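Local structure of cysteine desulfurase (6A6E) at residues Val332-Gly336 against Gly387-Phe392. The protein catalyses the release of sulfur from cysteine as a pyridoxal-5'-phosphate-dependent cysteine desulfurase, probably supplying the Suf system of iron-sulfur cluster assembly. Numbering follows the deposited sequence.
Sequences VEVYG and GSKIDF
An ST turn just after helix 378-387 meets the edge strand 332-334 through one carboxylate, that of Glu333, which reaches across to Ser388 and Lys389. With CG anti to the backbone N (chi1 -178°), the long, extended chain carries the acid over to the turn. Glu333 OE2 takes the backbone N of Lys389 at 2.7 Å, nearly straight at 173°, while Glu333 OE1 accepts Ser388 OG at 2.6 Å; both bonds use syn lone pairs. The anti lone pair of Glu333 OE1 receives Tyr335 OH at 2.7 Å, and together the three bonds hold the carboxylate's rotation. Serine fits because its small hydroxyl also accepts Ile390 N, 3.1 Å from Ser388 OG, closing the turn. A glutamine here would probably set its NH2 against either Lys389 N or the hydroxyls of Ser388 and Tyr335, so that donors now bound would lose their acceptor. Ile390 lays CG1 3.6 Å from Glu333 OE1, an apolar flank. Phe392 and Tyr335 form an offset edge-to-face pair, planes at 80°, with Tyr335 OH in the Phe392 plane, 3.4 Å from Phe392 CE1; Leu384 touches both rings. Polar grip and aromatic packing thus hold the ST turn after the helix against the outermost strand of the small C-terminal domain in this class-V aminotransferase fold.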
loop_
_atom_site.group_PDB
_atom_site.type_symbol
_atom_site.label_atom_id
_atom_site.label_comp_id
_atom_site.label_asym_id
_atom_site.label_seq_id
_atom_site.Cartn_x
_atom_site.Cartn_y
_atom_site.Cartn_z
ATOM N N VAL A 332 -7.117 -37.264 -14.395
ATOM C CA VAL A 332 -7.392 -35.909 -13.761
ATOM C C VAL A 332 -8.842 -35.504 -13.881
ATOM O O VAL A 332 -9.469 -35.860 -14.832
ATOM C CB VAL A 332 -6.560 -34.823 -14.457
ATOM C CG1 VAL A 332 -6.852 -33.452 -13.862
ATOM C CG2 VAL A 332 -5.083 -35.192 -14.403
ATOM N N GLU A 333 -9.381 -34.818 -12.879
ATOM C CA GLU A 333 -10.692 -34.140 -12.944
ATOM C C GLU A 333 -10.425 -32.583 -13.088
ATOM O O GLU A 333 -9.708 -32.016 -12.269
ATOM C CB GLU A 333 -11.477 -34.423 -11.685
ATOM C CG GLU A 333 -12.864 -33.824 -11.658
ATOM C CD GLU A 333 -13.674 -34.288 -10.455
ATOM O OE1 GLU A 333 -13.492 -33.761 -9.310
ATOM O OE2 GLU A 333 -14.570 -35.177 -10.668
ATOM N N VAL A 334 -10.971 -31.951 -14.142
ATOM C CA VAL A 334 -10.773 -30.531 -14.484
ATOM C C VAL A 334 -12.020 -29.702 -14.116
ATOM O O VAL A 334 -13.113 -30.132 -14.345
ATOM C CB VAL A 334 -10.407 -30.368 -15.962
ATOM C CG1 VAL A 334 -10.415 -28.897 -16.378
ATOM C CG2 VAL A 334 -9.026 -30.932 -16.178
ATOM N N TYR A 335 -11.849 -28.530 -13.512
ATOM C CA TYR A 335 -13.003 -27.678 -13.170
ATOM C C TYR A 335 -13.116 -26.502 -14.106
ATOM O O TYR A 335 -12.147 -26.092 -14.742
ATOM C CB TYR A 335 -12.992 -27.270 -11.671
ATOM C CG TYR A 335 -12.676 -28.481 -10.800
ATOM C CD1 TYR A 335 -13.640 -29.416 -10.500
ATOM C CD2 TYR A 335 -11.382 -28.735 -10.401
ATOM C CE1 TYR A 335 -13.349 -30.575 -9.785
ATOM C CE2 TYR A 335 -11.064 -29.862 -9.658
ATOM C CZ TYR A 335 -12.035 -30.811 -9.398
ATOM O OH TYR A 335 -11.677 -31.917 -8.673
ATOM N N GLY A 336 -14.311 -25.955 -14.205
ATOM C CA GLY A 336 -14.552 -24.796 -15.051
ATOM C C GLY A 336 -15.144 -25.181 -16.414
ATOM O O GLY A 336 -15.358 -26.338 -16.679
ATOM N N GLY A 387 -20.281 -31.623 -7.959
ATOM C CA GLY A 387 -20.042 -32.236 -9.263
ATOM C C GLY A 387 -18.846 -33.145 -9.399
ATOM O O GLY A 387 -18.601 -33.677 -10.473
ATOM N N SER A 388 -18.039 -33.287 -8.358
ATOM C CA SER A 388 -16.918 -34.156 -8.464
ATOM C C SER A 388 -17.361 -35.636 -8.653
ATOM O O SER A 388 -18.381 -36.033 -8.120
ATOM C CB SER A 388 -16.053 -34.074 -7.224
ATOM O OG SER A 388 -14.907 -34.917 -7.417
ATOM N N LYS A 389 -16.556 -36.406 -9.384
ATOM C CA LYS A 389 -16.742 -37.830 -9.600
ATOM C C LYS A 389 -15.635 -38.622 -8.913
ATOM O O LYS A 389 -15.419 -39.788 -9.223
ATOM C CB LYS A 389 -16.689 -38.122 -11.099
ATOM C CG LYS A 389 -17.821 -37.503 -11.909
ATOM C CD LYS A 389 -18.664 -38.566 -12.594
ATOM C CE LYS A 389 -19.759 -37.947 -13.447
ATOM N NZ LYS A 389 -20.646 -37.096 -12.604
ATOM N N ILE A 390 -14.899 -37.983 -8.018
ATOM C CA ILE A 390 -13.821 -38.653 -7.288
ATOM C C ILE A 390 -14.053 -38.366 -5.836
ATOM O O ILE A 390 -15.065 -37.789 -5.475
ATOM C CB ILE A 390 -12.402 -38.163 -7.713
ATOM C CG1 ILE A 390 -12.271 -36.625 -7.540
ATOM C CG2 ILE A 390 -12.123 -38.592 -9.136
ATOM C CD1 ILE A 390 -10.855 -36.079 -7.615
ATOM N N ASP A 391 -13.119 -38.777 -5.003
ATOM C CA ASP A 391 -13.189 -38.453 -3.616
ATOM C C ASP A 391 -12.611 -37.022 -3.507
ATOM O O ASP A 391 -11.396 -36.842 -3.455
ATOM C CB ASP A 391 -12.355 -39.482 -2.846
ATOM C CG ASP A 391 -12.539 -39.396 -1.365
ATOM O OD1 ASP A 391 -13.530 -38.787 -0.911
ATOM O OD2 ASP A 391 -11.690 -39.962 -0.639
ATOM N N PHE A 392 -13.487 -36.023 -3.498
ATOM C CA PHE A 392 -13.093 -34.625 -3.653
ATOM C C PHE A 392 -12.448 -34.105 -2.368
ATOM O O PHE A 392 -13.081 -34.055 -1.323
ATOM C CB PHE A 392 -14.298 -33.749 -4.058
ATOM C CG PHE A 392 -13.943 -32.290 -4.362
ATOM C CD1 PHE A 392 -13.308 -31.951 -5.534
ATOM C CD2 PHE A 392 -14.283 -31.265 -3.470
ATOM C CE1 PHE A 392 -12.983 -30.623 -5.812
ATOM C CE2 PHE A 392 -13.980 -29.936 -3.738
ATOM C CZ PHE A 392 -13.318 -29.620 -4.911
#